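Local coordinates for protein aeromonas extracellular serine protease (Aeromonas sobria, PDB 3WQB) that cleaves peptide bonds after paired basic residues, one of them lysine, as a calcium-binding, secreted, kexin-like serine protease that probably acts as a virulence factor, at residues L438-I443 with S589-G594; A474-V479 with D530-S535; A497-I502 with S535-G540. The protein carries 1 engineered substitution. One frame throughout, in Å; residues are numbered along the deposited sequence.

Interaction 1: L438-I443 with S589-G594; sequences LPWQKI and SLRVLG
Trp-440 lies with its indole across the side chain of Arg-591, joining two antiparallel strands of the P-domain, the beta-rich domain that follows the subtilisin domain in kexin- and furin-like proteases. The methylene CB of Arg-591 sits 3.6 Å from the centroid of the six-membered ring of Trp-440, 8° off the ring normal, a CH-pi contact over the face. Arg-591 CG stands anti to its own backbone N (chi1 -174°), and from there the chain runs on across the indole, with CD and NH1 passing near Trp-440 NE1; guanidinium and indole planes are 37° apart, well short of a parallel stack. Arg-591 NE then donates to Leu-438 O at 2.9 Å, the acceptor lying close to the guanidinium plane, so the chain is fixed by CH-pi packing at CB and by a hydrogen bond at NE. Beyond the Trp-440 and Arg-591 pair, Leu-438 N gives a nearly linear bond to Val-592 O (2.9 Å), while CD1 of Leu-438 packs against CB of Val-592 at 3.8 Å, the two side chains pointing the same way. Gln-441 and Leu-590 form an antiparallel hydrogen-bonded pair, bonded in both directions, and Lys-442 and Ser-589 follow as a non-hydrogen-bonded pair, in which the aliphatic Lys-442 CG reaches Ser-589 OG at 3.4 Å. Further out, strand 471-482 flanks the far edge of 589-594 through backbone bonds to the carbonyls of Gln-476 and Met-478, whose side chains also touch Trp-440. Beside Pro-439, one water replaces direct backbone bonds: it donates to Pro-439 O and to Leu-590 O, each at 3.0 Å, and accepts from Val-592 N at 3.1 Å.

Interaction 2: A474-V479 with D530-S535; sequences AVQVMV and DMRMLS
Val-477 and Met-533 stand at the middle of a regular antiparallel pairing, bonded from Val-477 N to Met-533 O and, at 2.8 Å, from Met-533 N to Val-477 O. Two more hydrogen-bonded pairs, Val-475 with Ser-535 and Val-479 with Met-531, each add two backbone bonds, making six in all. At the non-hydrogen-bonded positions the alpha carbons take part instead: Arg-532 CA approaches Val-477 O at 3.2 Å, and Met-478 CA approaches Met-531 O equally closely.

Apolar packing falls on both faces of the sheet. On the face of Val-475, Val-477 and Val-479, the Met-533 chain bends at chi3 (-76°) and brings its terminal CE to 3.4 Å from Val-479 CG2, tighter than an ordinary carbon-carbon contact. Leu-493 and Leu-549 of the neighbouring sheet pack on these valines. On the other face, Leu-534 CD1 touches both Gln-476 CG and Ala-474 CB, 4.0 Å from each, while Met-478 CG lies against the root of Arg-532.

Polar groups gather on this second face. Gln-476 and Arg-532 run side by side, amide and guanidinium planes only 12° apart, with Gln-476 NE2 over one face of the guanidinium. The two are held by the catalytic-domain side of the molecule: Arg-532 makes a salt bridge to Asp-197 and hydrogen bonds to Pro-248 O and Ser-251 OG, and Gln-476 NE2 donates to Ser-251 O. Together the bonds fix the rotation of the guanidinium, and Asp-197 probably offsets its buried charge.

Where the chain turns a corner, Asp-530 and Met-531 both face Val-479, a G1 beta bulge, in a P-domain sheet whose one face packs on a second sheet and the other on the subtilisin domain.

Interaction 3: A497-I502 with S535-G540; sequences AGTRSI and SNKFYG
Ser-501 OG, swung anti to its own backbone N (chi1 180°), and Lys-537, whose chain bends at chi2 (66°) and again at chi4 (-67°), carry the contact between the short P-domain edge strand 500-502 and the type I beta turn Asn-536 to Tyr-539. The serine hydroxyl meets Ser-535 OG at 2.7 Å, a hydrogen bond in which either could be the donor. Ser-535 OG also accepts from Lys-537 N in an ST turn, so one hydroxyl both links the two segments and pins the start of the loop. The double bend folds the lysine back over the strand: its CE packs 3.7 Å from Thr-499 CG2, and NZ donates to Arg-500 O at 2.8 Å, meeting the carbonyl nearly head-on. A salt bridge to Glu-400 gives the same ammonium a second partner and is consistent with a stably charged lysine in this buried place.

Phe-538 packs beside the strand. Its ring is met edge-to-face by Trp-547 and fills a place between the two P-domain sheets, against Val-475 of one and Leu-493 of the other. Outside that core, Thr-499 OG1 bonds to Glu-541, and the Arg-500 side chain, leading away from the turn, is held by Glu-492 and Glu-550. Ser-501 CB comes obliquely to CZ of Phe-538 at 3.5 Å, while Thr-499 O lies at the ring edge, near its plane, 3.4 Å from Phe-538 CE1.

In the fold
All three contacts lie in the P-domain. Interactions 1 and 2 belong to one antiparallel sheet: strands 583-595 and 471-482 are neighbours, joined where Arg-591 N and Ser-589 N meet Gln-476 O and Met-478 O, and the centres of the two contacts lie about 9 Å apart. Interaction 1, at the partly exposed margin, relies on a tryptophan-arginine pair and a bridging water; interaction 2 is buried and combines regular backbone pairing with a polar face turned to the catalytic domain. Interaction 3, also buried, replaces strand pairing with side-chain bonds and ties the second sheet to the loop leaving 530-535. It shares Ser-535 with interaction 2, and Phe-538 packs on Val-475.

Interaction 1: L438-I443 with S589-G594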
loop_
_atom_site.group_PDB
_atom_site.type_symbol
_atom_site.label_atom_id
_atom_site.label_comp_id
_atom_site.label_asym_id
_atom_site.label_seq_id
_atom_site.Cartn_x
_atom_site.Cartn_y
_atom_site.Cartn_z
ATOM N N LEU A 438 13.999 14.576 10.835
ATOM C CA LEU A 438 15.121 15.448 10.528
ATOM C C LEU A 438 14.829 16.231 9.256
ATOM O O LEU A 438 14.134 15.740 8.368
ATOM C CB LEU A 438 16.430 14.660 10.387
ATOM C CG LEU A 438 17.000 13.995 11.640
ATOM C CD1 LEU A 438 18.316 13.315 11.319
ATOM C CD2 LEU A 438 17.200 15.003 12.769
ATOM N N PRO A 439 15.351 17.464 9.162
ATOM C CA PRO A 439 15.171 18.209 7.924
ATOM C C PRO A 439 15.726 17.430 6.729
ATOM O O PRO A 439 16.743 16.741 6.856
ATOM C CB PRO A 439 15.995 19.481 8.157
ATOM C CG PRO A 439 16.065 19.623 9.637
ATOM C CD PRO A 439 16.100 18.229 10.176
ATOM N N TRP A 440 15.041 17.526 5.595
ATOM C CA TRP A 440 15.553 16.982 4.341
ATOM C C TRP A 440 16.940 17.568 4.083
ATOM O O TRP A 440 17.166 18.773 4.286
ATOM C CB TRP A 440 14.638 17.356 3.177
ATOM C CG TRP A 440 13.364 16.578 3.067
ATOM C CD1 TRP A 440 12.125 16.979 3.467
ATOM C CD2 TRP A 440 13.195 15.276 2.483
ATOM N NE1 TRP A 440 11.198 16.009 3.188
ATOM C CE2 TRP A 440 11.825 14.955 2.574
ATOM C CE3 TRP A 440 14.072 14.347 1.908
ATOM C CZ2 TRP A 440 11.307 13.739 2.112
ATOM C CZ3 TRP A 440 13.557 13.145 1.435
ATOM C CH2 TRP A 440 12.188 12.852 1.541
ATOM N N GLN A 441 17.869 16.702 3.689
ATOM C CA GLN A 441 19.187 17.115 3.239
ATOM C C GLN A 441 19.278 16.821 1.757
ATOM O O GLN A 441 19.189 15.656 1.344
ATOM C CB GLN A 441 20.293 16.370 3.984
ATOM C CG GLN A 441 20.435 16.809 5.407
ATOM C CD GLN A 441 21.713 16.342 6.078
ATOM O OE1 GLN A 441 22.637 15.783 5.454
ATOM N NE2 GLN A 441 21.777 16.575 7.369
ATOM N N LYS A 442 19.437 17.880 0.965
ATOM C CA LYS A 442 19.503 17.764 -0.492
ATOM C C LYS A 442 20.944 17.793 -0.972
ATOM O O LYS A 442 21.748 18.624 -0.535
ATOM C CB LYS A 442 18.684 18.874 -1.172
ATOM C CG LYS A 442 18.587 18.721 -2.693
ATOM C CD LYS A 442 17.466 19.557 -3.285
ATOM C CE LYS A 442 17.287 19.247 -4.765
ATOM N NZ LYS A 442 16.016 19.811 -5.309
ATOM N N ILE A 443 21.256 16.885 -1.888
ATOM C CA ILE A 443 22.579 16.790 -2.477
ATOM C C ILE A 443 22.430 16.940 -3.985
ATOM O O ILE A 443 21.923 16.042 -4.655
ATOM C CB ILE A 443 23.268 15.433 -2.141
ATOM C CG1 ILE A 443 23.271 15.162 -0.628
ATOM C CG2 ILE A 443 24.687 15.397 -2.698
ATOM C CD1 ILE A 443 22.063 14.392 -0.123
ATOM N N SER A 589 17.759 13.526 -2.082
ATOM C CA SER A 589 17.535 14.082 -0.762
ATOM C C SER A 589 17.272 12.953 0.220
ATOM O O SER A 589 16.688 11.933 -0.140
ATOM C CB SER A 589 16.356 15.054 -0.773
ATOM O OG SER A 589 16.605 16.145 -1.632
ATOM N N LEU A 590 17.705 13.157 1.457
ATOM C CA LEU A 590 17.572 12.166 2.516
ATOM C C LEU A 590 16.831 12.744 3.707
ATOM O O LEU A 590 17.168 13.832 4.185
ATOM C CB LEU A 590 18.963 11.681 2.967
ATOM C CG LEU A 590 19.031 10.691 4.128
ATOM C CD1 LEU A 590 18.351 9.362 3.780
ATOM C CD2 LEU A 590 20.475 10.453 4.530
ATOM N N ARG A 591 15.826 12.008 4.175
ATOM C CA ARG A 591 15.147 12.344 5.413
ATOM C C ARG A 591 15.186 11.169 6.368
ATOM O O ARG A 591 14.717 10.069 6.049
ATOM C CB ARG A 591 13.700 12.789 5.181
ATOM C CG ARG A 591 13.063 13.284 6.464
ATOM C CD ARG A 591 11.765 13.979 6.214
ATOM N NE ARG A 591 11.652 15.123 7.106
ATOM C CZ ARG A 591 10.616 15.951 7.148
ATOM N NH1 ARG A 591 9.577 15.757 6.348
ATOM N NH2 ARG A 591 10.626 16.973 8.000
ATOM N N VAL A 592 15.760 11.396 7.543
ATOM C CA VAL A 592 15.753 10.385 8.590
ATOM C C VAL A 592 14.596 10.649 9.569
ATOM O O VAL A 592 14.443 11.762 10.078
ATOM C CB VAL A 592 17.103 10.349 9.332
ATOM C CG1 VAL A 592 17.097 9.260 10.382
ATOM C CG2 VAL A 592 18.248 10.099 8.359
ATOM N N LEU A 593 13.780 9.618 9.808
ATOM C CA LEU A 593 12.690 9.664 10.785
ATOM C C LEU A 593 13.053 8.719 11.922
ATOM O O LEU A 593 13.363 7.553 11.688
ATOM C CB LEU A 593 11.374 9.225 10.132
ATOM C CG LEU A 593 10.899 10.067 8.950
ATOM C CD1 LEU A 593 11.417 9.526 7.638
ATOM C CD2 LEU A 593 9.380 10.080 8.954
ATOM N N GLY A 594 13.058 9.219 13.151
ATOM C CA GLY A 594 13.439 8.373 14.259
ATOM C C GLY A 594 13.184 9.047 15.580
ATOM O O GLY A 594 12.243 9.820 15.724
HETATM O O HOH W 1 17.476 13.895 7.134
#

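Interaction 2: A474-V479 with D530-S535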
loop_
_atom_site.group_PDB
_atom_site.type_symbol
_atom_site.label_atom_id
_atom_site.label_comp_id
_atom_site.label_asym_id
_atom_site.label_seq_id
_atom_site.Cartn_x
_atom_site.Cartn_y
_atom_site.Cartn_z
ATOM N N ALA A 474 12.664 5.001 10.112
ATOM C CA ALA A 474 12.592 4.845 8.667
ATOM C C ALA A 474 13.413 5.931 8.012
ATOM O O ALA A 474 13.713 6.963 8.634
ATOM C CB ALA A 474 11.141 4.901 8.185
ATOM N N VAL A 475 13.803 5.681 6.768
ATOM C CA VAL A 475 14.425 6.712 5.945
ATOM C C VAL A 475 13.643 6.903 4.655
ATOM O O VAL A 475 13.192 5.926 4.033
ATOM C CB VAL A 475 15.936 6.439 5.629
ATOM C CG1 VAL A 475 16.761 6.421 6.903
ATOM C CG2 VAL A 475 16.128 5.149 4.869
ATOM N N GLN A 476 13.488 8.162 4.261
ATOM C CA GLN A 476 12.931 8.516 2.971
ATOM C C GLN A 476 14.021 9.119 2.117
ATOM O O GLN A 476 14.899 9.838 2.615
ATOM C CB GLN A 476 11.798 9.525 3.114
ATOM C CG GLN A 476 10.574 8.987 3.835
ATOM C CD GLN A 476 9.600 10.081 4.186
ATOM O OE1 GLN A 476 9.994 11.115 4.725
ATOM N NE2 GLN A 476 8.317 9.856 3.907
ATOM N N VAL A 477 13.954 8.809 0.829
ATOM C CA VAL A 477 14.871 9.349 -0.163
ATOM C C VAL A 477 14.050 9.871 -1.336
ATOM O O VAL A 477 13.076 9.233 -1.756
ATOM C CB VAL A 477 15.877 8.256 -0.635
ATOM C CG1 VAL A 477 16.597 8.630 -1.905
ATOM C CG2 VAL A 477 16.894 7.958 0.446
ATOM N N MET A 478 14.422 11.039 -1.854
ATOM C CA MET A 478 13.906 11.486 -3.148
ATOM C C MET A 478 15.058 11.466 -4.127
ATOM O O MET A 478 16.180 11.810 -3.756
ATOM C CB MET A 478 13.305 12.885 -3.061
ATOM C CG MET A 478 12.004 12.914 -2.283
ATOM S SD MET A 478 11.250 14.543 -2.301
ATOM C CE MET A 478 12.444 15.527 -1.392
ATOM N N VAL A 479 14.792 11.026 -5.355
ATOM C CA VAL A 479 15.836 10.942 -6.394
ATOM C C VAL A 479 15.394 11.653 -7.667
ATOM O O VAL A 479 14.238 11.533 -8.098
ATOM C CB VAL A 479 16.238 9.469 -6.723
ATOM C CG1 VAL A 479 17.311 9.430 -7.822
ATOM C CG2 VAL A 479 16.756 8.764 -5.489
ATOM N N ASP A 530 12.179 13.924 -8.268
ATOM C CA ASP A 530 11.762 13.806 -6.859
ATOM C C ASP A 530 10.929 12.541 -6.617
ATOM O O ASP A 530 9.897 12.572 -5.940
ATOM C CB ASP A 530 10.979 15.042 -6.389
ATOM C CG ASP A 530 11.825 16.302 -6.300
ATOM O OD1 ASP A 530 13.059 16.209 -6.151
ATOM O OD2 ASP A 530 11.224 17.399 -6.360
ATOM N N MET A 531 11.365 11.427 -7.195
ATOM C CA MET A 531 10.688 10.169 -6.924
ATOM C C MET A 531 11.040 9.726 -5.512
ATOM O O MET A 531 12.213 9.630 -5.167
ATOM C CB MET A 531 11.065 9.083 -7.920
ATOM C CG MET A 531 10.252 7.828 -7.667
ATOM S SD MET A 531 10.682 6.443 -8.693
ATOM C CE MET A 531 10.360 5.096 -7.565
ATOM N N ARG A 532 10.018 9.461 -4.704
ATOM C CA ARG A 532 10.229 9.135 -3.298
ATOM C C ARG A 532 10.242 7.628 -3.062
ATOM O O ARG A 532 9.458 6.875 -3.671
ATOM C CB ARG A 532 9.184 9.812 -2.405
ATOM C CG ARG A 532 9.546 9.792 -0.923
ATOM C CD ARG A 532 8.535 10.524 -0.077
ATOM N NE ARG A 532 7.207 9.948 -0.265
ATOM C CZ ARG A 532 6.072 10.519 0.117
ATOM N NH1 ARG A 532 6.091 11.703 0.716
ATOM N NH2 ARG A 532 4.916 9.904 -0.112
ATOM N N MET A 533 11.158 7.201 -2.191
ATOM C CA MET A 533 11.242 5.810 -1.761
ATOM C C MET A 533 11.470 5.781 -0.254
ATOM O O MET A 533 12.032 6.725 0.316
ATOM C CB MET A 533 12.380 5.088 -2.480
ATOM C CG MET A 533 12.173 4.968 -3.979
ATOM S SD MET A 533 13.707 4.839 -4.927
ATOM C CE MET A 533 14.258 6.533 -4.879
ATOM N N LEU A 534 11.020 4.711 0.396
ATOM C CA LEU A 534 11.236 4.546 1.830
ATOM C C LEU A 534 11.901 3.199 2.100
ATOM O O LEU A 534 11.648 2.222 1.392
ATOM C CB LEU A 534 9.907 4.673 2.584
ATOM C CG LEU A 534 9.981 4.497 4.106
ATOM C CD1 LEU A 534 9.041 5.444 4.808
ATOM C CD2 LEU A 534 9.702 3.056 4.548
ATOM N N SER A 535 12.763 3.156 3.112
ATOM C CA SER A 535 13.278 1.885 3.599
ATOM C C SER A 535 13.067 1.720 5.092
ATOM O O SER A 535 13.298 2.648 5.883
ATOM C CB SER A 535 14.758 1.717 3.283
ATOM O OG SER A 535 15.230 0.520 3.869
#

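Interaction 3: A497-I502 with S535-G540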
loop_
_atom_site.group_PDB
_atom_site.type_symbol
_atom_site.label_atom_id
_atom_site.label_comp_id
_atom_site.label_asym_id
_atom_site.label_seq_id
_atom_site.Cartn_x
_atom_site.Cartn_y
_atom_site.Cartn_z
ATOM N N ALA A 497 26.510 2.358 9.321
ATOM C CA ALA A 497 26.944 1.031 9.777
ATOM C C ALA A 497 27.374 0.102 8.635
ATOM O O ALA A 497 27.914 -0.977 8.884
ATOM C CB ALA A 497 25.832 0.381 10.574
ATOM N N GLY A 498 27.111 0.514 7.399
ATOM C CA GLY A 498 27.438 -0.280 6.229
ATOM C C GLY A 498 26.269 -1.144 5.789
ATOM O O GLY A 498 26.383 -1.904 4.831
ATOM N N THR A 499 25.151 -1.052 6.499
ATOM C CA THR A 499 23.933 -1.785 6.120
ATOM C C THR A 499 23.399 -1.299 4.773
ATOM O O THR A 499 23.401 -0.103 4.493
ATOM C CB THR A 499 22.856 -1.588 7.193
ATOM O OG1 THR A 499 23.423 -1.878 8.473
ATOM C CG2 THR A 499 21.638 -2.485 6.958
ATOM N N ARG A 500 22.945 -2.225 3.938
ATOM C CA ARG A 500 22.469 -1.858 2.607
ATOM C C ARG A 500 20.985 -2.147 2.447
ATOM O O ARG A 500 20.463 -3.109 3.043
ATOM C CB ARG A 500 23.239 -2.642 1.545
ATOM C CG ARG A 500 24.740 -2.392 1.570
ATOM C CD ARG A 500 25.446 -3.343 0.620
ATOM N NE ARG A 500 25.186 -3.014 -0.777
ATOM C CZ ARG A 500 25.870 -2.112 -1.478
ATOM N NH1 ARG A 500 26.888 -1.456 -0.934
ATOM N NH2 ARG A 500 25.551 -1.889 -2.740
ATOM N N SER A 501 20.310 -1.338 1.627
ATOM C CA SER A 501 18.892 -1.548 1.339
ATOM C C SER A 501 18.615 -1.174 -0.105
ATOM O O SER A 501 18.883 -0.034 -0.516
ATOM C CB SER A 501 18.046 -0.668 2.253
ATOM O OG SER A 501 16.658 -0.836 2.002
ATOM N N ILE A 502 18.090 -2.124 -0.880
ATOM C CA ILE A 502 17.707 -1.842 -2.255
ATOM C C ILE A 502 16.366 -1.104 -2.251
ATOM O O ILE A 502 15.332 -1.661 -1.878
ATOM C CB ILE A 502 17.674 -3.127 -3.106
ATOM C CG1 ILE A 502 19.099 -3.682 -3.238
ATOM C CG2 ILE A 502 17.029 -2.865 -4.466
ATOM C CD1 ILE A 502 19.187 -5.109 -3.755
ATOM N N SER A 535 12.763 3.156 3.112
ATOM C CA SER A 535 13.278 1.885 3.599
ATOM C C SER A 535 13.067 1.720 5.092
ATOM O O SER A 535 13.298 2.648 5.883
ATOM C CB SER A 535 14.758 1.717 3.283
ATOM O OG SER A 535 15.230 0.520 3.869
ATOM N N ASN A 536 12.654 0.510 5.467
ATOM C CA ASN A 536 12.533 0.097 6.857
ATOM C C ASN A 536 13.752 -0.679 7.359
ATOM O O ASN A 536 13.826 -1.041 8.542
ATOM C CB ASN A 536 11.277 -0.753 7.032
ATOM C CG ASN A 536 10.008 0.049 6.868
ATOM O OD1 ASN A 536 9.882 1.137 7.438
ATOM N ND2 ASN A 536 9.044 -0.490 6.113
ATOM N N LYS A 537 14.691 -0.965 6.454
ATOM C CA LYS A 537 15.822 -1.844 6.758
ATOM C C LYS A 537 16.695 -1.397 7.925
ATOM O O LYS A 537 17.350 -2.229 8.563
ATOM C CB LYS A 537 16.667 -2.026 5.496
ATOM C CG LYS A 537 17.976 -2.772 5.673
ATOM C CD LYS A 537 17.757 -4.238 6.049
ATOM C CE LYS A 537 19.081 -4.976 6.191
ATOM N NZ LYS A 537 19.809 -5.108 4.900
ATOM N N PHE A 538 16.703 -0.094 8.193
ATOM C CA PHE A 538 17.656 0.491 9.135
ATOM C C PHE A 538 17.086 0.686 10.539
ATOM O O PHE A 538 17.699 1.324 11.389
ATOM C CB PHE A 538 18.198 1.806 8.568
ATOM C CG PHE A 538 18.694 1.681 7.164
ATOM C CD1 PHE A 538 19.905 1.064 6.896
ATOM C CD2 PHE A 538 17.944 2.179 6.097
ATOM C CE1 PHE A 538 20.366 0.937 5.589
ATOM C CE2 PHE A 538 18.399 2.056 4.780
ATOM C CZ PHE A 538 19.615 1.439 4.534
ATOM N N TYR A 539 15.911 0.113 10.784
ATOM C CA TYR A 539 15.215 0.277 12.050
ATOM C C TYR A 539 16.107 -0.061 13.235
ATOM O O TYR A 539 16.606 -1.186 13.358
ATOM C CB TYR A 539 13.973 -0.615 12.054
ATOM C CG TYR A 539 12.995 -0.321 13.164
ATOM C CD1 TYR A 539 11.916 0.531 12.948
ATOM C CD2 TYR A 539 13.150 -0.888 14.437
ATOM C CE1 TYR A 539 11.011 0.806 13.966
ATOM C CE2 TYR A 539 12.242 -0.615 15.465
ATOM C CZ TYR A 539 11.174 0.225 15.216
ATOM O OH TYR A 539 10.272 0.507 16.214
ATOM N N GLY A 540 16.281 0.919 14.123
ATOM C CA GLY A 540 17.051 0.719 15.341
ATOM C C GLY A 540 18.500 1.171 15.268
ATOM O O GLY A 540 19.154 1.301 16.296
#